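Local coordinates for protein inositol-1-monophosphatase SuhB (Mycobacterium tuberculosis, PDB 2Q74) that probably hydrolyses inositol 1-phosphate to myo-inositol and phosphate with magnesium as cofactor, and pairs into a homodimer, at residues T109-V113 / Y114-A118; V136-A140 / A141-Y145; E64-L67 / R68-A72; G124-G128 / G129-A133. One frame throughout, in Å; residues are numbered along the deposited sequence.

Interaction 1 (T109-V113 / Y114-A118)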
loop_
_atom_site.group_PDB
_atom_site.type_symbol
_atom_site.label_atom_id
_atom_site.label_comp_id
_atom_site.label_asym_id
_atom_site.label_seq_id
_atom_site.Cartn_x
_atom_site.Cartn_y
_atom_site.Cartn_z
ATOM N N THR A 109 -5.962 11.604 0.296
ATOM C CA THR A 109 -5.767 12.653 -0.691
ATOM C C THR A 109 -4.336 12.678 -1.217
ATOM O O THR A 109 -4.097 13.024 -2.374
ATOM C CB THR A 109 -6.129 14.059 -0.121
ATOM O OG1 THR A 109 -5.532 14.233 1.158
ATOM C CG2 THR A 109 -7.633 14.227 0.016
ATOM N N VAL A 110 -3.374 12.349 -0.369
ATOM C CA VAL A 110 -2.001 12.264 -0.824
ATOM C C VAL A 110 -1.912 11.148 -1.870
ATOM O O VAL A 110 -1.294 11.292 -2.925
ATOM C CB VAL A 110 -1.044 12.007 0.352
ATOM C CG1 VAL A 110 0.331 11.671 -0.146
ATOM C CG2 VAL A 110 -0.979 13.219 1.223
ATOM N N ASN A 111 -2.559 10.036 -1.570
ATOM C CA ASN A 111 -2.559 8.882 -2.459
ATOM C C ASN A 111 -3.177 9.225 -3.806
ATOM O O ASN A 111 -2.596 8.931 -4.856
ATOM C CB ASN A 111 -3.299 7.716 -1.805
ATOM C CG ASN A 111 -2.411 6.928 -0.868
ATOM O OD1 ASN A 111 -1.217 6.973 -1.017
ATOM N ND2 ASN A 111 -2.995 6.170 0.075
ATOM N N PHE A 112 -4.341 9.869 -3.750
ATOM C CA PHE A 112 -5.020 10.387 -4.930
ATOM C C PHE A 112 -4.111 11.269 -5.828
ATOM O O PHE A 112 -4.051 11.094 -7.044
ATOM C CB PHE A 112 -6.228 11.208 -4.482
ATOM C CG PHE A 112 -7.057 11.743 -5.606
ATOM C CD1 PHE A 112 -8.082 10.994 -6.133
ATOM C CD2 PHE A 112 -6.830 13.000 -6.104
ATOM C CE1 PHE A 112 -8.865 11.485 -7.157
ATOM C CE2 PHE A 112 -7.597 13.510 -7.141
ATOM C CZ PHE A 112 -8.612 12.751 -7.672
ATOM N N VAL A 113 -3.406 12.206 -5.218
ATOM C CA VAL A 113 -2.546 13.104 -5.964
ATOM C C VAL A 113 -1.359 12.381 -6.623
ATOM O O VAL A 113 -0.920 12.749 -7.721
ATOM C CB VAL A 113 -2.023 14.265 -5.054
ATOM C CG1 VAL A 113 -0.931 15.022 -5.735
ATOM C CG2 VAL A 113 -3.152 15.216 -4.707
ATOM N N TYR A 114 -0.832 11.366 -5.944
ATOM C CA TYR A 114 0.339 10.635 -6.441
ATOM C C TYR A 114 -0.004 9.449 -7.330
ATOM O O TYR A 114 0.861 8.906 -7.983
ATOM C CB TYR A 114 1.200 10.144 -5.275
ATOM C CG TYR A 114 2.163 11.174 -4.708
ATOM C CD1 TYR A 114 1.728 12.119 -3.786
ATOM C CD2 TYR A 114 3.511 11.183 -5.064
ATOM C CE1 TYR A 114 2.591 13.062 -3.260
ATOM C CE2 TYR A 114 4.382 12.117 -4.527
ATOM C CZ TYR A 114 3.901 13.055 -3.626
ATOM O OH TYR A 114 4.713 13.969 -3.035
ATOM N N GLY A 115 -1.259 9.043 -7.359
ATOM C CA GLY A 115 -1.662 7.899 -8.162
ATOM C C GLY A 115 -1.409 6.566 -7.458
ATOM O O GLY A 115 -1.243 5.531 -8.112
ATOM N N ILE A 116 -1.348 6.574 -6.134
ATOM C CA ILE A 116 -1.246 5.336 -5.397
ATOM C C ILE A 116 -2.688 4.814 -5.204
ATOM O O ILE A 116 -3.504 5.492 -4.588
ATOM C CB ILE A 116 -0.533 5.546 -4.038
ATOM C CG1 ILE A 116 0.890 6.094 -4.285
ATOM C CG2 ILE A 116 -0.533 4.242 -3.213
ATOM C CD1 ILE A 116 1.605 6.485 -3.025
ATOM N N PRO A 117 -3.006 3.623 -5.748
ATOM C CA PRO A 117 -4.378 3.119 -5.732
ATOM C C PRO A 117 -4.792 2.692 -4.361
ATOM O O PRO A 117 -4.949 1.500 -4.089
ATOM C CB PRO A 117 -4.326 1.910 -6.662
ATOM C CG PRO A 117 -2.934 1.451 -6.549
ATOM C CD PRO A 117 -2.107 2.692 -6.459
ATOM N N ALA A 118 -5.003 3.681 -3.513
ATOM C CA ALA A 118 -5.385 3.457 -2.168
ATOM C C ALA A 118 -6.010 4.755 -1.680
ATOM O O ALA A 118 -5.473 5.422 -0.768
ATOM C CB ALA A 118 -4.159 3.092 -1.338
#
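Three successive backbone N-H groups, those of Tyr-114, Gly-115 and Ile-116, converge on the carbonyl oxygen of Asn-111 where the short helix ends. The bond from Ile-116 N to Asn-111 O is the sound one (3.0 Å), while those from the other two are weak. Gly-115 N also makes a weak bond to Phe-112 O, and Tyr-114 N keeps the ordinary helical bond to Val-110 O at 3.1 Å.

The side chain of Asn-111 serves the same end of the helix. Its CG stands anti to the carbonyl carbon (chi1 -84°), and the amide reaches over to the returning chain, where ND2 donates to Ala-118 O at 2.7 Å, with the acceptor lying 26° out of the amide plane. ND2 has a second acceptor in Ile-208 O. OD1 rests against the branched side of Ile-116, 3.4 Å from its CB, the two side chains meeting at a slant.

Tyr-114 lies alongside Val-110, both pointing the same way. CG1 of Val-110 packs 3.9 Å from CD1 of the ring, and Val-110 O sits at the ring edge, in its plane. The phenol hydroxyl is hydrogen-bonded to Asp-224 of the second subunit, so the helix end also belongs to the dimer interface; at the other end, Thr-109 is a probable substrate-binding residue.

The 6→1 bond from Ile-116 N to Asn-111 O, with the weak 5→2 bond from Gly-115 N to Phe-112 O and a positive phi of 83° at Gly-115, fits a Schellman motif closing a helix.

Interaction 2 (V136-A140 / A141-Y145)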
loop_
_atom_site.group_PDB
_atom_site.type_symbol
_atom_site.label_atom_id
_atom_site.label_comp_id
_atom_site.label_asym_id
_atom_site.label_seq_id
_atom_site.Cartn_x
_atom_site.Cartn_y
_atom_site.Cartn_z
ATOM N N VAL A 136 -17.573 1.651 2.485
ATOM C CA VAL A 136 -16.314 2.264 2.020
ATOM C C VAL A 136 -16.001 1.702 0.664
ATOM O O VAL A 136 -15.894 0.490 0.486
ATOM C CB VAL A 136 -15.103 1.956 2.953
ATOM C CG1 VAL A 136 -13.782 2.539 2.361
ATOM C CG2 VAL A 136 -15.340 2.463 4.365
ATOM N N ALA A 137 -15.848 2.585 -0.300
ATOM C CA ALA A 137 -15.588 2.166 -1.686
ATOM C C ALA A 137 -14.121 2.346 -1.922
ATOM O O ALA A 137 -13.642 3.448 -1.776
ATOM C CB ALA A 137 -16.372 3.018 -2.665
ATOM N N ASP A 138 -13.427 1.266 -2.262
ATOM C CA ASP A 138 -12.030 1.300 -2.704
ATOM C C ASP A 138 -12.044 1.655 -4.189
ATOM O O ASP A 138 -12.210 0.787 -5.055
ATOM C CB ASP A 138 -11.362 -0.075 -2.467
ATOM C CG ASP A 138 -9.852 -0.100 -2.820
ATOM O OD1 ASP A 138 -9.364 0.769 -3.578
ATOM O OD2 ASP A 138 -9.157 -1.042 -2.341
ATOM N N VAL A 139 -11.845 2.938 -4.469
ATOM C CA VAL A 139 -12.035 3.480 -5.794
ATOM C C VAL A 139 -11.224 2.732 -6.853
ATOM O O VAL A 139 -11.787 2.247 -7.836
ATOM C CB VAL A 139 -11.763 5.012 -5.800
ATOM C CG1 VAL A 139 -11.953 5.595 -7.187
ATOM C CG2 VAL A 139 -12.699 5.690 -4.815
ATOM N N ALA A 140 -9.917 2.606 -6.667
ATOM C CA ALA A 140 -9.093 2.046 -7.763
ATOM C C ALA A 140 -9.345 0.537 -7.914
ATOM O O ALA A 140 -9.215 -0.011 -8.994
ATOM C CB ALA A 140 -7.619 2.350 -7.561
ATOM N N ALA A 141 -9.714 -0.120 -6.826
ATOM C CA ALA A 141 -9.946 -1.564 -6.841
ATOM C C ALA A 141 -11.299 -1.889 -7.450
ATOM O O ALA A 141 -11.514 -2.996 -7.891
ATOM C CB ALA A 141 -9.862 -2.110 -5.439
ATOM N N ARG A 142 -12.198 -0.912 -7.484
ATOM C CA ARG A 142 -13.578 -1.095 -7.919
ATOM C C ARG A 142 -14.328 -2.089 -7.058
ATOM O O ARG A 142 -15.057 -2.943 -7.554
ATOM C CB ARG A 142 -13.629 -1.489 -9.396
ATOM C CG ARG A 142 -13.220 -0.369 -10.280
ATOM C CD ARG A 142 -13.144 -0.733 -11.723
ATOM N NE ARG A 142 -12.736 0.457 -12.457
ATOM C CZ ARG A 142 -12.319 0.479 -13.713
ATOM N NH1 ARG A 142 -12.244 -0.647 -14.420
ATOM N NH2 ARG A 142 -11.966 1.635 -14.269
ATOM N N THR A 143 -14.138 -1.967 -5.751
ATOM C CA THR A 143 -14.809 -2.833 -4.780
ATOM C C THR A 143 -15.510 -1.969 -3.723
ATOM O O THR A 143 -15.186 -0.800 -3.559
ATOM C CB THR A 143 -13.782 -3.754 -4.112
ATOM O OG1 THR A 143 -12.802 -2.949 -3.443
ATOM C CG2 THR A 143 -13.060 -4.593 -5.148
ATOM N N VAL A 144 -16.458 -2.552 -3.001
ATOM C CA VAL A 144 -17.171 -1.822 -1.958
ATOM C C VAL A 144 -17.338 -2.706 -0.731
ATOM O O VAL A 144 -17.852 -3.829 -0.804
ATOM C CB VAL A 144 -18.548 -1.282 -2.444
ATOM C CG1 VAL A 144 -19.209 -0.431 -1.356
ATOM C CG2 VAL A 144 -18.387 -0.443 -3.705
ATOM N N TYR A 145 -16.875 -2.194 0.402
ATOM C CA TYR A 145 -17.034 -2.867 1.692
ATOM C C TYR A 145 -18.244 -2.246 2.343
ATOM O O TYR A 145 -18.421 -1.039 2.241
ATOM C CB TYR A 145 -15.804 -2.619 2.569
ATOM C CG TYR A 145 -14.502 -3.129 1.992
ATOM C CD1 TYR A 145 -13.784 -2.381 1.045
ATOM C CD2 TYR A 145 -13.994 -4.358 2.383
ATOM C CE1 TYR A 145 -12.576 -2.861 0.508
ATOM C CE2 TYR A 145 -12.812 -4.831 1.889
ATOM C CZ TYR A 145 -12.093 -4.088 0.940
ATOM O OH TYR A 145 -10.922 -4.618 0.450
HETATM O O HOH W 1 -10.487 -3.242 -2.343
#
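Val-136 and Tyr-145 form the regular, well-packed end of this hairpin, exchanging two backbone hydrogen bonds as an antiparallel hydrogen-bonded pair. Val-136 N meets Tyr-145 O at 2.8 Å, and Tyr-145 N returns to Val-136 O with an N-H...O angle of 166°. The same Val-136 oxygen lies in the plane of the tyrosine ring, at its edge. Next along, Ala-137 and Val-144 face each other as a non-hydrogen-bonded pair, the alanine CB touching CG2 of the valine at 4.1 Å.

Pairing becomes less regular toward the turn, where Ala-141 and Arg-142 are exposed. Asp-138 N still binds Thr-143 O (3.0 Å), but the reverse bond is weak, and Arg-142, at positive phi, and Thr-143 both stand opposite Asp-138, a G1 beta bulge. The methyl of Ala-141 packs against the carboxylate of Asp-138, whose OD1 receives only a weak bond from Ala-141 N. A water joins three side chains on this face: it donates to Asp-138 OD2 at 2.6 Å and is also hydrogen-bonded to Thr-143 OG1 and Tyr-145 OH. OG1 of Thr-143 stands between the backbone N and the carbonyl carbon (chi1 60°), which brings it to the water.

Helix 8-33 covers the Ala-137 face through Ala-19 and Ala-23, helix 211-220 packs on Val-136, Asp-138 and Tyr-145, and strands 120-127 and 152-157 flank the hairpin in the sheet.

Interaction 3 (E64-L67 / R68-A72)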
loop_
_atom_site.group_PDB
_atom_site.type_symbol
_atom_site.label_atom_id
_atom_site.label_comp_id
_atom_site.label_asym_id
_atom_site.label_seq_id
_atom_site.Cartn_x
_atom_site.Cartn_y
_atom_site.Cartn_z
ATOM N N GLU A 64 -18.328 15.670 -3.148
ATOM C CA GLU A 64 -19.129 16.081 -1.994
ATOM C C GLU A 64 -20.502 16.600 -2.451
ATOM O O GLU A 64 -21.533 16.272 -1.844
ATOM C CB GLU A 64 -18.385 17.174 -1.218
ATOM C CG GLU A 64 -19.103 17.718 0.020
ATOM C CD GLU A 64 -18.898 16.871 1.244
ATOM O OE1 GLU A 64 -18.916 15.630 1.097
ATOM O OE2 GLU A 64 -18.720 17.448 2.345
ATOM N N ARG A 65 -20.498 17.403 -3.517
ATOM C CA ARG A 65 -21.730 17.908 -4.108
ATOM C C ARG A 65 -22.621 16.762 -4.618
ATOM O O ARG A 65 -23.815 16.739 -4.348
ATOM C CB ARG A 65 -21.433 18.918 -5.234
ATOM C CG ARG A 65 -22.588 19.869 -5.475
ATOM C CD ARG A 65 -22.333 20.879 -6.569
ATOM N NE ARG A 65 -21.224 21.785 -6.261
ATOM C CZ ARG A 65 -20.012 21.749 -6.821
ATOM N NH1 ARG A 65 -19.703 20.844 -7.744
ATOM N NH2 ARG A 65 -19.090 22.631 -6.453
ATOM N N LEU A 66 -22.031 15.817 -5.346
ATOM C CA LEU A 66 -22.753 14.652 -5.850
ATOM C C LEU A 66 -23.465 13.940 -4.725
ATOM O O LEU A 66 -24.639 13.616 -4.824
ATOM C CB LEU A 66 -21.783 13.684 -6.542
ATOM C CG LEU A 66 -22.326 12.421 -7.239
ATOM C CD1 LEU A 66 -21.290 11.861 -8.197
ATOM C CD2 LEU A 66 -22.746 11.354 -6.262
ATOM N N LEU A 67 -22.741 13.704 -3.642
ATOM C CA LEU A 67 -23.271 12.963 -2.500
ATOM C C LEU A 67 -24.376 13.711 -1.761
ATOM O O LEU A 67 -25.358 13.098 -1.323
ATOM C CB LEU A 67 -22.146 12.634 -1.531
ATOM C CG LEU A 67 -21.199 11.530 -1.980
ATOM C CD1 LEU A 67 -19.971 11.519 -1.098
ATOM C CD2 LEU A 67 -21.887 10.178 -1.948
ATOM N N ARG A 68 -24.205 15.022 -1.614
ATOM C CA ARG A 68 -25.209 15.855 -0.965
ATOM C C ARG A 68 -26.510 15.894 -1.760
ATOM O O ARG A 68 -27.588 15.770 -1.184
ATOM C CB ARG A 68 -24.671 17.270 -0.752
ATOM C CG ARG A 68 -23.658 17.370 0.393
ATOM C CD ARG A 68 -23.168 18.803 0.617
ATOM N NE ARG A 68 -22.161 18.876 1.681
ATOM C CZ ARG A 68 -22.421 18.927 2.991
ATOM N NH1 ARG A 68 -23.671 18.926 3.448
ATOM N NH2 ARG A 68 -21.413 18.981 3.855
ATOM N N ASP A 69 -26.399 16.060 -3.079
ATOM C CA ASP A 69 -27.558 16.087 -3.963
ATOM C C ASP A 69 -28.277 14.754 -3.922
ATOM O O ASP A 69 -29.477 14.705 -3.720
ATOM C CB ASP A 69 -27.145 16.419 -5.404
ATOM C CG ASP A 69 -26.579 17.835 -5.546
ATOM O OD1 ASP A 69 -26.882 18.692 -4.692
ATOM O OD2 ASP A 69 -25.828 18.098 -6.515
ATOM N N ARG A 70 -27.538 13.669 -4.086
ATOM C CA ARG A 70 -28.146 12.345 -4.108
ATOM C C ARG A 70 -28.831 12.018 -2.784
ATOM O O ARG A 70 -29.847 11.330 -2.743
ATOM C CB ARG A 70 -27.098 11.287 -4.455
ATOM C CG ARG A 70 -26.600 11.356 -5.900
ATOM C CD ARG A 70 -27.635 10.845 -6.870
ATOM N NE ARG A 70 -27.869 9.416 -6.681
ATOM C CZ ARG A 70 -29.057 8.824 -6.710
ATOM N NH1 ARG A 70 -30.163 9.526 -6.887
ATOM N NH2 ARG A 70 -29.143 7.520 -6.547
ATOM N N LEU A 71 -28.267 12.521 -1.698
ATOM C CA LEU A 71 -28.852 12.331 -0.386
ATOM C C LEU A 71 -30.099 13.180 -0.203
ATOM O O LEU A 71 -31.029 12.769 0.480
ATOM C CB LEU A 71 -27.828 12.622 0.708
ATOM C CG LEU A 71 -26.901 11.450 1.064
ATOM C CD1 LEU A 71 -25.718 11.917 1.887
ATOM C CD2 LEU A 71 -27.654 10.346 1.795
ATOM N N ALA A 72 -30.133 14.345 -0.845
ATOM C CA ALA A 72 -31.327 15.193 -0.862
ATOM C C ALA A 72 -32.521 14.477 -1.496
ATOM O O ALA A 72 -33.652 14.633 -1.038
ATOM C CB ALA A 72 -31.043 16.488 -1.595
#
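Arg-68, Asp-69, Arg-70 and Leu-71 each donate a backbone N-H to the carbonyl four residues earlier, on Glu-64, Arg-65, Leu-66 and Leu-67, giving an unbroken run of alpha-helical bonds. The straightest is Asp-69 N to Arg-65 O, 3.0 Å with an N-H...O angle of 169°.

Beside this frame lies one salt bridge, a weak one. Arg-68 NH2 approaches Glu-64 OE2 at 3.4 Å, with the carboxylate and guanidinium planes 90° apart, so the two groups do not meet in the flat, two-pronged way. The glutamate chain bends at chi2 (83°), which brings its carboxylate across the arginine, extended from CG to NE; the NE of Arg-68 passes 3.7 Å from Glu-64 CG. Arg-65 and Asp-69 run alongside each other without joining their charges, and Arg-65 is instead bridged to Asp-62.

Apolar packing lies on another side of the helix. CD2 of Leu-66 touches the aliphatic CG of Arg-70 at 3.9 Å, before that arginine folds away to Glu-21 and Gln-73. Leu-67 and Leu-71 look into the protein, toward helix 8-33, and Leu-71 also meets strand 100-104.

Glu-64 is buried and its side chain lies about 5 Å from that of Glu-83, a probable magnesium and substrate ligand. The guanidinium of Arg-68 therefore probably offsets part of the charge of buried Glu-64 close to that site.

Interaction 4 (G124-G128 / G129-A133); sequences GAQVG and GITVA
Ala-125 opens the backbone bonding by giving its N-H to Ala-133 O and taking two N-H groups on its own oxygen. Val-132 N comes to Ala-125 O at 2.8 Å, and Ala-133 N adds a weak bond. Nearer the turn, Val-127 N binds Ile-130 O at 2.9 Å. The return bond runs from Ile-130 N to Val-127 O at 3.3 Å. CA-H...O contacts supplement these, the closer running from Gln-126 CA to Ile-130 O at 3.2 Å.

These bonds describe a beta hairpin with a two-residue loop, a type I' turn, in which Gly-128 and Gly-129 both have positive phi. A classic beta bulge, Val-132 and Ala-133 opposite Ala-125, interrupts the ladder.

Among apolar contacts, CG2 of Val-127 meets CG2 of Val-132 at 3.8 Å, beside the bulge. The methyls of Ala-125 and Ala-133 lie 4.1 Å apart, CB to CB; Ala-133 touches helix 8-33 and Ala-125 touches Trp-101.

Polar side chains gather on the other face. Gln-126, extended beyond CG, runs across Thr-131, its CG 3.6 Å from the threonine OG1, and both side chains touch helix 233-245.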
loop_
_atom_site.group_PDB
_atom_site.type_symbol
_atom_site.label_atom_id
_atom_site.label_comp_id
_atom_site.label_asym_id
_atom_site.label_seq_id
_atom_site.Cartn_x
_atom_site.Cartn_y
_atom_site.Cartn_z
ATOM N N GLY A 124 -20.922 6.899 6.202
ATOM C CA GLY A 124 -21.442 6.324 7.430
ATOM C C GLY A 124 -22.833 6.849 7.770
ATOM O O GLY A 124 -23.122 8.030 7.554
ATOM N N ALA A 125 -23.686 5.973 8.298
ATOM C CA ALA A 125 -25.030 6.348 8.737
ATOM C C ALA A 125 -25.058 6.285 10.251
ATOM O O ALA A 125 -24.965 5.203 10.821
ATOM C CB ALA A 125 -26.060 5.413 8.157
ATOM N N GLN A 126 -25.157 7.449 10.889
ATOM C CA GLN A 126 -25.110 7.553 12.349
ATOM C C GLN A 126 -26.455 7.952 12.921
ATOM O O GLN A 126 -27.214 8.699 12.289
ATOM C CB GLN A 126 -24.052 8.569 12.800
ATOM C CG GLN A 126 -22.629 8.031 12.750
ATOM C CD GLN A 126 -21.621 8.923 13.451
ATOM O OE1 GLN A 126 -20.495 8.494 13.736
ATOM N NE2 GLN A 126 -22.020 10.169 13.743
ATOM N N VAL A 127 -26.734 7.442 14.120
ATOM C CA VAL A 127 -27.917 7.804 14.892
ATOM C C VAL A 127 -27.457 8.012 16.325
ATOM O O VAL A 127 -27.024 7.069 16.992
ATOM C CB VAL A 127 -29.003 6.697 14.861
ATOM C CG1 VAL A 127 -30.214 7.116 15.671
ATOM C CG2 VAL A 127 -29.400 6.364 13.422
ATOM N N GLY A 128 -27.526 9.259 16.781
ATOM C CA GLY A 128 -27.076 9.626 18.117
ATOM C C GLY A 128 -25.583 9.426 18.304
ATOM O O GLY A 128 -25.136 9.108 19.401
ATOM N N GLY A 129 -24.808 9.593 17.232
ATOM C CA GLY A 129 -23.348 9.462 17.302
ATOM C C GLY A 129 -22.838 8.043 17.154
ATOM O O GLY A 129 -21.640 7.819 17.160
ATOM N N ILE A 130 -23.751 7.082 17.032
ATOM C CA ILE A 130 -23.391 5.679 16.843
ATOM C C ILE A 130 -23.574 5.308 15.380
ATOM O O ILE A 130 -24.604 5.611 14.802
ATOM C CB ILE A 130 -24.282 4.745 17.691
ATOM C CG1 ILE A 130 -24.259 5.176 19.167
ATOM C CG2 ILE A 130 -23.835 3.284 17.527
ATOM C CD1 ILE A 130 -22.820 5.321 19.750
ATOM N N THR A 131 -22.585 4.641 14.795
ATOM C CA THR A 131 -22.669 4.169 13.416
ATOM C C THR A 131 -23.481 2.866 13.282
ATOM O O THR A 131 -23.111 1.807 13.793
ATOM C CB THR A 131 -21.282 3.973 12.799
ATOM O OG1 THR A 131 -20.502 5.163 12.987
ATOM C CG2 THR A 131 -21.386 3.705 11.301
ATOM N N VAL A 132 -24.596 2.985 12.570
ATOM C CA VAL A 132 -25.575 1.922 12.372
ATOM C C VAL A 132 -25.361 1.207 11.036
ATOM O O VAL A 132 -25.711 0.031 10.874
ATOM C CB VAL A 132 -26.988 2.529 12.389
ATOM C CG1 VAL A 132 -28.041 1.453 12.213
ATOM C CG2 VAL A 132 -27.207 3.293 13.680
ATOM N N ALA A 133 -24.805 1.933 10.068
ATOM C CA ALA A 133 -24.555 1.376 8.748
ATOM C C ALA A 133 -23.495 2.181 8.014
ATOM O O ALA A 133 -23.301 3.367 8.276
ATOM C CB ALA A 133 -25.838 1.341 7.949
#

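How the interactions relate
Interactions 4 and 2 lie at the two ends of strand 130-138: only two residues separate their segments along the strand, yet their centres are 21 Å apart, and both belong to the same sheet. Interaction 1 precedes strand 120-127 and touches interaction 2 directly, Pro-117 CB packing 3.4 Å from Ala-140 CB. Interaction 3 stands apart on helix 55-74, with its nearest atoms about 7 Å from interaction 4 and about 11 Å from interaction 1. The probable metal and substrate residues border several of them: Thr-109 belongs to interaction 1, Glu-64 of interaction 3 is close to Glu-83, and the side chain of Val-136 in interaction 2 is about 7 Å from that of Asp-107.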